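Local coordinates for E3 SUMO-protein ligase SIZ1 (Saccharomyces cerevisiae, PDB 3I2D) that acts as a SUMO E3 ligase, promoting attachment of SUMO to septins and PCNA with the help of its zinc-binding SP-RING domain, at residues L277-S282 / P287-P292; S71-I76 / S282-P287; N155-K160 / V202-P207; K260-S265 / E307-I312. One frame throughout, in Å; residues are numbered along the deposited sequence.

Interaction 1 of 4, residues L277-S282 / P287-P292; sequences LWFLHS and PTWQCP. With ZN (zinc ion), chain B.
Cys291 SG binds the zinc ion at 2.3 Å, and the residues just before and after it, Gln290 and Pro292, touch the ring of Phe279 on helix 276-285. Cys268, His270 and Cys294 complete the metal site, the set of three cysteines and one histidine around which the SP-RING finger folds. Phe279 makes most of the contact from the helix side. With CG anti to the backbone N (chi1 177°), its ring reaches across to the loop, and Gln290 O lies at the ring edge, in plane, 3.5 Å from CE1. Pro292 CG approaches CD1 of Phe279 obliquely at 3.9 Å. On the other flank of the ring, CE2 of Phe279 is 3.9 Å from CZ3 of Trp289; the two ring planes stand at 79°, in an oblique pairing. The neighbouring indole atom, CH2 of Trp289, is 4.2 Å from CD2 of Leu280. Packing from Phe279 and Leu280 is joined by two polar bonds from Gln283, whose OE1 accepts the backbone N-H groups of Thr288 and Trp289. Cys291, and Cys294 just beyond it, tie the loop to the metal, so helix and zinc site are probably positioned together.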
loop_
_atom_site.group_PDB
_atom_site.type_symbol
_atom_site.label_atom_id
_atom_site.label_comp_id
_atom_site.label_asym_id
_atom_site.label_seq_id
_atom_site.Cartn_x
_atom_site.Cartn_y
_atom_site.Cartn_z
ATOM N N LEU A 277 -3.648 -13.143 -4.262
ATOM C CA LEU A 277 -2.588 -13.248 -3.281
ATOM C C LEU A 277 -1.285 -12.715 -3.843
ATOM O O LEU A 277 -0.574 -11.979 -3.150
ATOM C CB LEU A 277 -2.400 -14.693 -2.804
ATOM C CG LEU A 277 -1.415 -14.754 -1.637
ATOM C CD1 LEU A 277 -1.881 -13.855 -0.492
ATOM C CD2 LEU A 277 -1.287 -16.174 -1.183
ATOM N N TRP A 278 -0.972 -13.075 -5.087
ATOM C CA TRP A 278 0.262 -12.603 -5.688
ATOM C C TRP A 278 0.154 -11.129 -5.981
ATOM O O TRP A 278 1.101 -10.381 -5.769
ATOM C CB TRP A 278 0.606 -13.361 -6.973
ATOM C CG TRP A 278 1.240 -14.711 -6.722
ATOM C CD1 TRP A 278 0.598 -15.901 -6.564
ATOM C CD2 TRP A 278 2.639 -14.991 -6.581
ATOM N NE1 TRP A 278 1.504 -16.910 -6.335
ATOM C CE2 TRP A 278 2.765 -16.381 -6.341
ATOM C CE3 TRP A 278 3.799 -14.204 -6.635
ATOM C CZ2 TRP A 278 4.006 -17.003 -6.154
ATOM C CZ3 TRP A 278 5.031 -14.823 -6.452
ATOM C CH2 TRP A 278 5.124 -16.212 -6.214
ATOM N N PHE A 279 -0.998 -10.696 -6.467
ATOM C CA PHE A 279 -1.151 -9.288 -6.745
ATOM C C PHE A 279 -0.791 -8.460 -5.504
ATOM O O PHE A 279 -0.084 -7.451 -5.593
ATOM C CB PHE A 279 -2.586 -8.986 -7.157
ATOM C CG PHE A 279 -2.845 -7.531 -7.396
ATOM C CD1 PHE A 279 -2.334 -6.896 -8.521
ATOM C CD2 PHE A 279 -3.594 -6.786 -6.489
ATOM C CE1 PHE A 279 -2.568 -5.527 -8.747
ATOM C CE2 PHE A 279 -3.833 -5.419 -6.700
ATOM C CZ PHE A 279 -3.317 -4.790 -7.834
ATOM N N LEU A 280 -1.272 -8.901 -4.343
ATOM C CA LEU A 280 -1.055 -8.187 -3.089
ATOM C C LEU A 280 0.364 -8.263 -2.561
ATOM O O LEU A 280 0.824 -7.336 -1.901
ATOM C CB LEU A 280 -2.050 -8.688 -2.042
ATOM C CG LEU A 280 -3.491 -8.245 -2.295
ATOM C CD1 LEU A 280 -4.464 -9.154 -1.570
ATOM C CD2 LEU A 280 -3.653 -6.812 -1.836
ATOM N N HIS A 281 1.051 -9.367 -2.841
ATOM C CA HIS A 281 2.443 -9.529 -2.424
ATOM C C HIS A 281 3.310 -8.713 -3.373
ATOM O O HIS A 281 4.380 -8.267 -3.008
ATOM C CB HIS A 281 2.854 -11.001 -2.468
ATOM C CG HIS A 281 2.660 -11.709 -1.165
ATOM N ND1 HIS A 281 3.549 -11.594 -0.121
ATOM C CD2 HIS A 281 1.642 -12.481 -0.714
ATOM C CE1 HIS A 281 3.087 -12.264 0.922
ATOM N NE2 HIS A 281 1.932 -12.810 0.590
ATOM N N SER A 282 2.829 -8.532 -4.598
ATOM C CA SER A 282 3.518 -7.745 -5.603
ATOM C C SER A 282 3.359 -6.256 -5.270
ATOM O O SER A 282 4.309 -5.492 -5.356
ATOM C CB SER A 282 2.918 -8.004 -6.970
ATOM O OG SER A 282 3.654 -7.288 -7.937
ATOM N N PRO A 287 4.467 -1.059 -5.237
ATOM C CA PRO A 287 3.154 -0.395 -5.258
ATOM C C PRO A 287 2.819 0.416 -6.499
ATOM O O PRO A 287 3.115 1.601 -6.578
ATOM C CB PRO A 287 3.188 0.469 -4.000
ATOM C CG PRO A 287 4.620 0.869 -3.945
ATOM C CD PRO A 287 5.344 -0.428 -4.236
ATOM N N THR A 288 2.184 -0.247 -7.455
ATOM C CA THR A 288 1.772 0.363 -8.703
ATOM C C THR A 288 0.253 0.486 -8.713
ATOM O O THR A 288 -0.293 1.433 -9.257
ATOM C CB THR A 288 2.176 -0.507 -9.883
ATOM O OG1 THR A 288 1.480 -1.762 -9.808
ATOM C CG2 THR A 288 3.670 -0.741 -9.864
ATOM N N TRP A 289 -0.414 -0.476 -8.083
ATOM C CA TRP A 289 -1.873 -0.523 -8.023
ATOM C C TRP A 289 -2.448 -0.329 -9.416
ATOM O O TRP A 289 -3.184 0.626 -9.681
ATOM C CB TRP A 289 -2.431 0.511 -7.034
ATOM C CG TRP A 289 -2.057 0.192 -5.599
ATOM C CD1 TRP A 289 -1.059 0.759 -4.866
ATOM C CD2 TRP A 289 -2.596 -0.859 -4.786
ATOM N NE1 TRP A 289 -0.930 0.122 -3.652
ATOM C CE2 TRP A 289 -1.863 -0.875 -3.580
ATOM C CE3 TRP A 289 -3.625 -1.794 -4.964
ATOM C CZ2 TRP A 289 -2.122 -1.790 -2.555
ATOM C CZ3 TRP A 289 -3.887 -2.706 -3.945
ATOM C CH2 TRP A 289 -3.135 -2.697 -2.755
ATOM N N GLN A 290 -2.061 -1.260 -10.291
ATOM C CA GLN A 290 -2.467 -1.330 -11.686
ATOM C C GLN A 290 -2.714 -2.780 -12.036
ATOM O O GLN A 290 -1.937 -3.657 -11.666
ATOM C CB GLN A 290 -1.374 -0.831 -12.608
ATOM C CG GLN A 290 -1.303 0.652 -12.734
ATOM C CD GLN A 290 -0.359 1.070 -13.829
ATOM O OE1 GLN A 290 -0.421 2.202 -14.311
ATOM N NE2 GLN A 290 0.532 0.163 -14.230
ATOM N N CYS A 291 -3.782 -3.031 -12.770
ATOM C CA CYS A 291 -4.097 -4.383 -13.153
ATOM C C CYS A 291 -2.970 -4.944 -14.019
ATOM O O CYS A 291 -2.507 -4.273 -14.934
ATOM C CB CYS A 291 -5.431 -4.401 -13.910
ATOM S SG CYS A 291 -5.958 -6.023 -14.492
ATOM N N PRO A 292 -2.506 -6.179 -13.728
ATOM C CA PRO A 292 -1.431 -6.858 -14.469
ATOM C C PRO A 292 -1.845 -7.213 -15.890
ATOM O O PRO A 292 -1.000 -7.421 -16.762
ATOM C CB PRO A 292 -1.180 -8.125 -13.650
ATOM C CG PRO A 292 -1.685 -7.782 -12.281
ATOM C CD PRO A 292 -2.918 -6.988 -12.566
HETATM ZN ZN ZN B . -7.924 -5.395 -15.551
#

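Interaction 2 of 4, residues S71-I76 / S282-P287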
loop_
_atom_site.group_PDB
_atom_site.type_symbol
_atom_site.label_atom_id
_atom_site.label_comp_id
_atom_site.label_asym_id
_atom_site.label_seq_id
_atom_site.Cartn_x
_atom_site.Cartn_y
_atom_site.Cartn_z
ATOM N N SER A 71 -1.618 3.716 2.536
ATOM C CA SER A 71 -1.261 2.462 1.919
ATOM C C SER A 71 -2.064 1.446 2.698
ATOM O O SER A 71 -2.191 1.548 3.921
ATOM C CB SER A 71 0.215 2.166 2.102
ATOM O OG SER A 71 0.516 0.879 1.598
ATOM N N PRO A 72 -2.640 0.463 2.009
ATOM C CA PRO A 72 -3.416 -0.536 2.741
ATOM C C PRO A 72 -2.514 -1.496 3.516
ATOM O O PRO A 72 -3.016 -2.373 4.222
ATOM C CB PRO A 72 -4.197 -1.236 1.635
ATOM C CG PRO A 72 -3.247 -1.170 0.477
ATOM C CD PRO A 72 -2.736 0.248 0.555
ATOM N N PHE A 73 -1.194 -1.318 3.403
ATOM C CA PHE A 73 -0.238 -2.197 4.090
ATOM C C PHE A 73 0.184 -1.787 5.495
ATOM O O PHE A 73 0.888 -2.524 6.181
ATOM C CB PHE A 73 0.998 -2.437 3.216
ATOM C CG PHE A 73 0.706 -3.259 2.009
ATOM C CD1 PHE A 73 0.712 -2.688 0.739
ATOM C CD2 PHE A 73 0.347 -4.594 2.145
ATOM C CE1 PHE A 73 0.359 -3.429 -0.374
ATOM C CE2 PHE A 73 -0.010 -5.350 1.034
ATOM C CZ PHE A 73 -0.004 -4.767 -0.228
ATOM N N TYR A 74 -0.223 -0.601 5.917
ATOM C CA TYR A 74 0.063 -0.174 7.268
ATOM C C TYR A 74 -0.998 0.846 7.655
ATOM O O TYR A 74 -1.554 1.537 6.801
ATOM C CB TYR A 74 1.490 0.364 7.391
ATOM C CG TYR A 74 1.847 1.538 6.512
ATOM C CD1 TYR A 74 1.274 2.796 6.723
ATOM C CD2 TYR A 74 2.814 1.411 5.511
ATOM C CE1 TYR A 74 1.656 3.898 5.966
ATOM C CE2 TYR A 74 3.200 2.502 4.749
ATOM C CZ TYR A 74 2.617 3.745 4.979
ATOM O OH TYR A 74 2.971 4.825 4.205
ATOM N N LYS A 75 -1.315 0.908 8.938
ATOM C CA LYS A 75 -2.345 1.810 9.410
ATOM C C LYS A 75 -1.795 2.653 10.547
ATOM O O LYS A 75 -1.313 2.117 11.551
ATOM C CB LYS A 75 -3.544 0.983 9.883
ATOM C CG LYS A 75 -4.865 1.723 9.990
ATOM C CD LYS A 75 -6.013 0.739 10.221
ATOM C CE LYS A 75 -6.051 -0.323 9.112
ATOM N NZ LYS A 75 -7.183 -1.301 9.215
ATOM N N ILE A 76 -1.848 3.973 10.377
ATOM C CA ILE A 76 -1.357 4.884 11.401
ATOM C C ILE A 76 -2.306 4.776 12.588
ATOM O O ILE A 76 -3.501 5.063 12.474
ATOM C CB ILE A 76 -1.302 6.321 10.869
ATOM C CG1 ILE A 76 -0.202 6.424 9.814
ATOM C CG2 ILE A 76 -1.047 7.287 11.998
ATOM C CD1 ILE A 76 -0.095 7.791 9.171
ATOM N N SER A 282 2.829 -8.532 -4.598
ATOM C CA SER A 282 3.518 -7.745 -5.603
ATOM C C SER A 282 3.359 -6.256 -5.270
ATOM O O SER A 282 4.309 -5.492 -5.356
ATOM C CB SER A 282 2.918 -8.004 -6.970
ATOM O OG SER A 282 3.654 -7.288 -7.937
ATOM N N GLN A 283 2.154 -5.847 -4.891
ATOM C CA GLN A 283 1.921 -4.452 -4.537
ATOM C C GLN A 283 2.728 -4.046 -3.297
ATOM O O GLN A 283 3.226 -2.921 -3.211
ATOM C CB GLN A 283 0.418 -4.193 -4.291
ATOM C CG GLN A 283 -0.425 -4.272 -5.544
ATOM C CD GLN A 283 0.180 -3.472 -6.690
ATOM O OE1 GLN A 283 0.376 -2.268 -6.580
ATOM N NE2 GLN A 283 0.487 -4.146 -7.790
ATOM N N LEU A 284 2.872 -4.960 -2.341
ATOM C CA LEU A 284 3.607 -4.625 -1.134
ATOM C C LEU A 284 5.051 -4.294 -1.449
ATOM O O LEU A 284 5.635 -3.432 -0.814
ATOM C CB LEU A 284 3.548 -5.767 -0.123
ATOM C CG LEU A 284 4.528 -5.613 1.041
ATOM C CD1 LEU A 284 4.161 -4.400 1.895
ATOM C CD2 LEU A 284 4.530 -6.884 1.852
ATOM N N GLN A 285 5.626 -4.968 -2.437
ATOM C CA GLN A 285 7.007 -4.727 -2.813
ATOM C C GLN A 285 7.144 -3.591 -3.823
ATOM O O GLN A 285 8.042 -2.749 -3.724
ATOM C CB GLN A 285 7.612 -5.977 -3.442
ATOM C CG GLN A 285 7.638 -7.203 -2.560
ATOM C CD GLN A 285 8.283 -6.949 -1.224
ATOM O OE1 GLN A 285 9.240 -6.192 -1.115
ATOM N NE2 GLN A 285 7.761 -7.590 -0.197
ATOM N N ILE A 286 6.252 -3.584 -4.803
ATOM C CA ILE A 286 6.277 -2.598 -5.881
ATOM C C ILE A 286 4.868 -2.020 -6.083
ATOM O O ILE A 286 4.151 -2.426 -6.990
ATOM C CB ILE A 286 6.775 -3.302 -7.175
ATOM C CG1 ILE A 286 8.127 -3.965 -6.889
ATOM C CG2 ILE A 286 6.898 -2.310 -8.319
ATOM C CD1 ILE A 286 8.527 -5.055 -7.862
ATOM N N PRO A 287 4.467 -1.059 -5.237
ATOM C CA PRO A 287 3.154 -0.395 -5.258
ATOM C C PRO A 287 2.819 0.416 -6.499
ATOM O O PRO A 287 3.115 1.601 -6.578
ATOM C CB PRO A 287 3.188 0.469 -4.000
ATOM C CG PRO A 287 4.620 0.869 -3.945
ATOM C CD PRO A 287 5.344 -0.428 -4.236
#
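A type I turn from Ser71 to Tyr74 brings Phe73 against the last turn of helix 276-285, with the CA atoms of Phe73 and Leu284 6.9 Å apart. The phenyl ring lies flat on the helix: Leu284 CB sits over one face in a CH-pi contact, 3.8 Å from the ring centroid and 15° off the normal. CG of Leu284 is anti to its own backbone N, and chi1 168° with chi2 65° sets CD1 above CG of Phe73, 3.6 Å away. Here the PINIT domain meets the SP-RING finger, through segments some 200 residues apart in sequence. At the other end of the ring, Phe73 CE1 is 3.5 Å from Leu284 N and 4.0 Å from CB of Gln283. With an alanine in place of Phe73, Leu284 would be likely to lose the aromatic face under its CB, opening a gap between the domains. Pro207 and Leu210 of helix 207-215 also touch the phenyl side chain.

Interaction 3 of 4, residues N155-K160 / V202-P207; sequences NIRGFK and VEMITP
Arg157 NH2 donates to Ile205 O at 2.8 Å, a bent bond with an angle of 132° at the hydrogen. The oxygen lies in the guanidinium plane, at its edge, whereas the donor stands 36° above the carbonyl plane. Over one face of the same group, offset toward the rim, sits Met204 SD, 3.6 Å from NH1 of Arg157. Met204 and Arg157 reach toward each other from opposite directions; with CG beside the backbone N, a chi2 of -73° carries the methionine SD over the guanidinium face. A water accepts from NE of Arg157 and lies 3.2 Å from Thr206 OG1, so the guanidinium edge is tied to two successive residues. NH2 also makes a weak hydrogen bond to Phe73 O. Farther out, the arginine side chain touches Leu284 of the SP-RING helix, and Met204 is set in place by its strand, which pairs with strands 74-90 and 117-125. A leucine in place of Arg157 would probably leave Ile205 O without this donor and the bridging water without its NE partner. The arrangement is an arginine from a PINIT loop joined to a backbone carbonyl where an inner strand of the PINIT sheet, 195-204, ends, beside the seam with the SP-RING finger.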
loop_
_atom_site.group_PDB
_atom_site.type_symbol
_atom_site.label_atom_id
_atom_site.label_comp_id
_atom_site.label_asym_id
_atom_site.label_seq_id
_atom_site.Cartn_x
_atom_site.Cartn_y
_atom_site.Cartn_z
ATOM N N ASN A 155 15.401 1.056 4.800
ATOM C CA ASN A 155 14.830 -0.251 4.522
ATOM C C ASN A 155 13.720 -0.658 5.498
ATOM O O ASN A 155 13.950 -0.804 6.707
ATOM C CB ASN A 155 15.941 -1.304 4.537
ATOM C CG ASN A 155 16.018 -2.090 3.242
ATOM O OD1 ASN A 155 15.159 -2.926 2.954
ATOM N ND2 ASN A 155 17.049 -1.816 2.446
ATOM N N ILE A 156 12.512 -0.821 4.957
ATOM C CA ILE A 156 11.358 -1.246 5.733
ATOM C C ILE A 156 10.739 -2.436 5.021
ATOM O O ILE A 156 11.239 -2.870 3.979
ATOM C CB ILE A 156 10.313 -0.129 5.894
ATOM C CG1 ILE A 156 10.003 0.523 4.549
ATOM C CG2 ILE A 156 10.825 0.894 6.879
ATOM C CD1 ILE A 156 9.048 1.690 4.679
ATOM N N ARG A 157 9.660 -2.961 5.591
ATOM C CA ARG A 157 8.976 -4.128 5.057
ATOM C C ARG A 157 8.927 -4.286 3.538
ATOM O O ARG A 157 9.551 -5.200 2.987
ATOM C CB ARG A 157 7.560 -4.205 5.608
ATOM C CG ARG A 157 6.886 -5.503 5.257
ATOM C CD ARG A 157 5.925 -5.888 6.327
ATOM N NE ARG A 157 4.531 -5.667 5.962
ATOM C CZ ARG A 157 3.997 -4.492 5.656
ATOM N NH1 ARG A 157 4.738 -3.386 5.650
ATOM N NH2 ARG A 157 2.697 -4.426 5.410
ATOM N N GLY A 158 8.174 -3.437 2.848
ATOM C CA GLY A 158 8.118 -3.589 1.405
ATOM C C GLY A 158 8.626 -2.348 0.722
ATOM O O GLY A 158 9.749 -1.918 0.959
ATOM N N PHE A 159 7.792 -1.775 -0.136
ATOM C CA PHE A 159 8.129 -0.550 -0.844
ATOM C C PHE A 159 9.565 -0.524 -1.337
ATOM O O PHE A 159 10.270 0.463 -1.135
ATOM C CB PHE A 159 7.876 0.636 0.080
ATOM C CG PHE A 159 6.542 0.583 0.753
ATOM C CD1 PHE A 159 6.383 -0.099 1.949
ATOM C CD2 PHE A 159 5.425 1.173 0.163
ATOM C CE1 PHE A 159 5.133 -0.191 2.549
ATOM C CE2 PHE A 159 4.171 1.086 0.754
ATOM C CZ PHE A 159 4.025 0.402 1.948
ATOM N N LYS A 160 10.003 -1.590 -1.997
ATOM C CA LYS A 160 11.379 -1.624 -2.461
ATOM C C LYS A 160 11.544 -0.871 -3.776
ATOM O O LYS A 160 12.656 -0.572 -4.200
ATOM C CB LYS A 160 11.877 -3.076 -2.586
ATOM C CG LYS A 160 11.233 -3.851 -3.683
ATOM C CD LYS A 160 12.098 -5.023 -4.136
ATOM C CE LYS A 160 12.112 -6.176 -3.145
ATOM N NZ LYS A 160 12.549 -7.422 -3.845
ATOM N N VAL A 202 2.515 2.431 13.823
ATOM C CA VAL A 202 1.593 1.966 12.802
ATOM C C VAL A 202 1.426 0.469 12.910
ATOM O O VAL A 202 2.288 -0.239 13.448
ATOM C CB VAL A 202 2.103 2.293 11.368
ATOM C CG1 VAL A 202 2.408 3.800 11.236
ATOM C CG2 VAL A 202 3.341 1.457 11.059
ATOM N N GLU A 203 0.307 -0.011 12.396
ATOM C CA GLU A 203 0.044 -1.427 12.421
ATOM C C GLU A 203 0.320 -2.015 11.048
ATOM O O GLU A 203 -0.230 -1.561 10.043
ATOM C CB GLU A 203 -1.412 -1.710 12.809
ATOM C CG GLU A 203 -1.702 -3.214 12.934
ATOM C CD GLU A 203 -3.151 -3.538 13.263
ATOM O OE1 GLU A 203 -3.599 -3.209 14.384
ATOM O OE2 GLU A 203 -3.836 -4.124 12.393
ATOM N N MET A 204 1.180 -3.025 11.018
ATOM C CA MET A 204 1.515 -3.708 9.784
ATOM C C MET A 204 0.283 -4.467 9.337
ATOM O O MET A 204 -0.299 -5.216 10.128
ATOM C CB MET A 204 2.621 -4.728 10.023
ATOM C CG MET A 204 3.922 -4.169 10.521
ATOM S SD MET A 204 4.753 -3.316 9.202
ATOM C CE MET A 204 3.914 -1.711 9.279
ATOM N N ILE A 205 -0.151 -4.255 8.101
ATOM C CA ILE A 205 -1.279 -5.027 7.604
ATOM C C ILE A 205 -0.656 -5.941 6.588
ATOM O O ILE A 205 0.109 -5.526 5.720
ATOM C CB ILE A 205 -2.381 -4.193 6.959
ATOM C CG1 ILE A 205 -3.132 -3.414 8.042
ATOM C CG2 ILE A 205 -3.364 -5.127 6.229
ATOM C CD1 ILE A 205 -4.349 -2.676 7.512
ATOM N N THR A 206 -0.987 -7.207 6.717
ATOM C CA THR A 206 -0.408 -8.224 5.878
ATOM C C THR A 206 -1.114 -8.545 4.557
ATOM O O THR A 206 -2.328 -8.354 4.402
ATOM C CB THR A 206 -0.231 -9.482 6.748
ATOM O OG1 THR A 206 1.163 -9.751 6.869
ATOM C CG2 THR A 206 -0.970 -10.677 6.188
ATOM N N PRO A 207 -0.338 -8.986 3.560
ATOM C CA PRO A 207 -0.921 -9.334 2.264
ATOM C C PRO A 207 -2.091 -10.321 2.424
ATOM O O PRO A 207 -3.155 -10.123 1.839
ATOM C CB PRO A 207 0.268 -9.928 1.509
ATOM C CG PRO A 207 1.405 -9.041 1.979
ATOM C CD PRO A 207 1.135 -8.889 3.475
HETATM O O HOH W 1 3.629 -8.036 5.879
#

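Interaction 4 of 4, residues K260-S265 / E307-I312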
loop_
_atom_site.group_PDB
_atom_site.type_symbol
_atom_site.label_atom_id
_atom_site.label_comp_id
_atom_site.label_asym_id
_atom_site.label_seq_id
_atom_site.Cartn_x
_atom_site.Cartn_y
_atom_site.Cartn_z
ATOM N N LYS A 260 -5.140 -19.430 -7.604
ATOM C CA LYS A 260 -5.798 -19.992 -6.442
ATOM C C LYS A 260 -6.913 -19.010 -6.015
ATOM O O LYS A 260 -7.911 -19.400 -5.416
ATOM C CB LYS A 260 -4.751 -20.207 -5.338
ATOM C CG LYS A 260 -5.173 -21.154 -4.230
ATOM C CD LYS A 260 -4.061 -21.378 -3.172
ATOM C CE LYS A 260 -2.832 -22.113 -3.744
ATOM N NZ LYS A 260 -3.151 -23.483 -4.279
ATOM N N TYR A 261 -6.739 -17.730 -6.333
ATOM C CA TYR A 261 -7.743 -16.710 -6.009
ATOM C C TYR A 261 -7.921 -15.809 -7.233
ATOM O O TYR A 261 -7.369 -14.708 -7.276
ATOM C CB TYR A 261 -7.291 -15.857 -4.826
ATOM C CG TYR A 261 -6.935 -16.652 -3.604
ATOM C CD1 TYR A 261 -5.621 -17.051 -3.365
ATOM C CD2 TYR A 261 -7.916 -17.025 -2.689
ATOM C CE1 TYR A 261 -5.294 -17.798 -2.244
ATOM C CE2 TYR A 261 -7.606 -17.776 -1.561
ATOM C CZ TYR A 261 -6.294 -18.159 -1.345
ATOM O OH TYR A 261 -5.991 -18.902 -0.230
ATOM N N PRO A 262 -8.721 -16.254 -8.223
ATOM C CA PRO A 262 -8.960 -15.498 -9.451
ATOM C C PRO A 262 -9.623 -14.185 -9.141
ATOM O O PRO A 262 -10.636 -14.148 -8.453
ATOM C CB PRO A 262 -9.879 -16.412 -10.261
ATOM C CG PRO A 262 -9.838 -17.724 -9.551
ATOM C CD PRO A 262 -9.710 -17.333 -8.120
ATOM N N SER A 263 -9.065 -13.102 -9.661
ATOM C CA SER A 263 -9.646 -11.816 -9.390
ATOM C C SER A 263 -9.334 -10.717 -10.385
ATOM O O SER A 263 -8.553 -10.886 -11.308
ATOM C CB SER A 263 -9.255 -11.390 -7.977
ATOM O OG SER A 263 -7.903 -11.680 -7.713
ATOM N N LYS A 264 -9.978 -9.581 -10.179
ATOM C CA LYS A 264 -9.811 -8.411 -11.029
ATOM C C LYS A 264 -10.737 -7.363 -10.459
ATOM O O LYS A 264 -11.628 -7.700 -9.681
ATOM C CB LYS A 264 -10.213 -8.732 -12.478
ATOM C CG LYS A 264 -11.651 -9.225 -12.647
ATOM C CD LYS A 264 -11.845 -9.899 -14.009
ATOM C CE LYS A 264 -13.259 -10.417 -14.166
ATOM N NZ LYS A 264 -13.384 -11.272 -15.390
ATOM N N SER A 265 -10.514 -6.104 -10.822
ATOM C CA SER A 265 -11.369 -5.014 -10.361
ATOM C C SER A 265 -12.710 -5.230 -11.016
ATOM O O SER A 265 -12.788 -5.757 -12.135
ATOM C CB SER A 265 -10.822 -3.651 -10.817
ATOM O OG SER A 265 -11.617 -2.566 -10.336
ATOM N N GLU A 307 -16.273 -15.535 -9.557
ATOM C CA GLU A 307 -16.941 -16.794 -9.309
ATOM C C GLU A 307 -16.846 -17.721 -10.513
ATOM O O GLU A 307 -16.662 -18.938 -10.362
ATOM C CB GLU A 307 -18.401 -16.546 -8.959
ATOM C CG GLU A 307 -19.085 -17.765 -8.382
ATOM C CD GLU A 307 -20.532 -17.507 -8.042
ATOM O OE1 GLU A 307 -21.341 -17.371 -8.987
ATOM O OE2 GLU A 307 -20.849 -17.432 -6.830
ATOM N N PHE A 308 -16.960 -17.151 -11.710
ATOM C CA PHE A 308 -16.880 -17.968 -12.906
ATOM C C PHE A 308 -15.565 -18.728 -12.941
ATOM O O PHE A 308 -15.560 -19.960 -13.004
ATOM C CB PHE A 308 -16.982 -17.130 -14.182
ATOM C CG PHE A 308 -17.021 -17.971 -15.428
ATOM C CD1 PHE A 308 -18.159 -18.711 -15.748
ATOM C CD2 PHE A 308 -15.903 -18.095 -16.238
ATOM C CE1 PHE A 308 -18.180 -19.563 -16.850
ATOM C CE2 PHE A 308 -15.914 -18.951 -17.348
ATOM C CZ PHE A 308 -17.056 -19.684 -17.652
ATOM N N VAL A 309 -14.456 -17.981 -12.901
ATOM C CA VAL A 309 -13.116 -18.557 -12.950
ATOM C C VAL A 309 -12.813 -19.429 -11.734
ATOM O O VAL A 309 -12.135 -20.453 -11.849
ATOM C CB VAL A 309 -12.034 -17.452 -13.077
ATOM C CG1 VAL A 309 -10.656 -18.085 -13.133
ATOM C CG2 VAL A 309 -12.260 -16.643 -14.329
ATOM N N ASP A 310 -13.312 -19.025 -10.570
ATOM C CA ASP A 310 -13.101 -19.799 -9.356
ATOM C C ASP A 310 -13.718 -21.182 -9.560
ATOM O O ASP A 310 -13.111 -22.195 -9.215
ATOM C CB ASP A 310 -13.764 -19.114 -8.167
ATOM C CG ASP A 310 -13.163 -19.538 -6.842
ATOM O OD1 ASP A 310 -13.708 -19.148 -5.784
ATOM O OD2 ASP A 310 -12.134 -20.247 -6.856
ATOM N N ASP A 311 -14.924 -21.222 -10.128
ATOM C CA ASP A 311 -15.613 -22.486 -10.386
ATOM C C ASP A 311 -14.764 -23.424 -11.245
ATOM O O ASP A 311 -14.494 -24.560 -10.857
ATOM C CB ASP A 311 -16.954 -22.235 -11.082
ATOM C CG ASP A 311 -18.071 -21.888 -10.107
ATOM O OD1 ASP A 311 -17.765 -21.698 -8.902
ATOM O OD2 ASP A 311 -19.248 -21.808 -10.553
ATOM N N ILE A 312 -14.343 -22.951 -12.414
ATOM C CA ILE A 312 -13.528 -23.779 -13.295
ATOM C C ILE A 312 -12.280 -24.260 -12.553
ATOM O O ILE A 312 -11.903 -25.424 -12.627
ATOM C CB ILE A 312 -13.083 -22.988 -14.556
ATOM C CG1 ILE A 312 -14.313 -22.439 -15.284
ATOM C CG2 ILE A 312 -12.266 -23.887 -15.489
ATOM C CD1 ILE A 312 -13.980 -21.675 -16.538
#
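Just ahead of Pro262, which packs on Val309 and Asp310, Lys260 and Tyr261 both offer their backbone N-H groups to Asp275 OD2, so the chain enters strand 262-265 already fixed. Pro262 then turns its ring toward helix 307-313. Its CB is 3.4 Å from CG1 of Val309, the two side chains sliding past each other in opposite directions. That methyl group is the branch anti to the backbone N of Val309 (chi1 180°). The next ring atom, CG of Pro262, is 3.8 Å from Asp310 N, and CD is 4.0 Å from OD2 of Asp310, whose side chain crosses the proline at about a right angle. Ser263 points away from helix 307-313; its OG bonds to Phe274 O and its side chain touches Ala276. Lys264 sends NZ to His270 O, linking the strand to a zinc ligand's backbone. Strand 262-265 is the middle one of the small SP-RING sheet. The contact is van der Waals packing of the Pro262 ring on Val309 and on the Asp310 backbone and carboxylate, so it depends on shape rather than on polar bonds.

Interaction 3 lies within the PINIT domain, interactions 1 and 4 within the SP-RING finger, and interaction 2 joins the two. Helix 276-285 is common to interactions 1 and 2, whose centres are 10 Å apart. Interactions 2 and 3, with centres 6 Å apart, use the neighbouring strands 74-90 and 195-204. Interaction 4 stands off, about 27 Å from interaction 3 between centres, but reaches interaction 1 through Tyr261 and Leu277. Along the chain, 71-76 precedes both segments of interaction 3 and 282-287 follows them; interaction 1 lies between the two segments of interaction 4. Contacts thus run continuously from the PINIT sheet to the zinc finger, consistent with the two domains being held in a fixed relation.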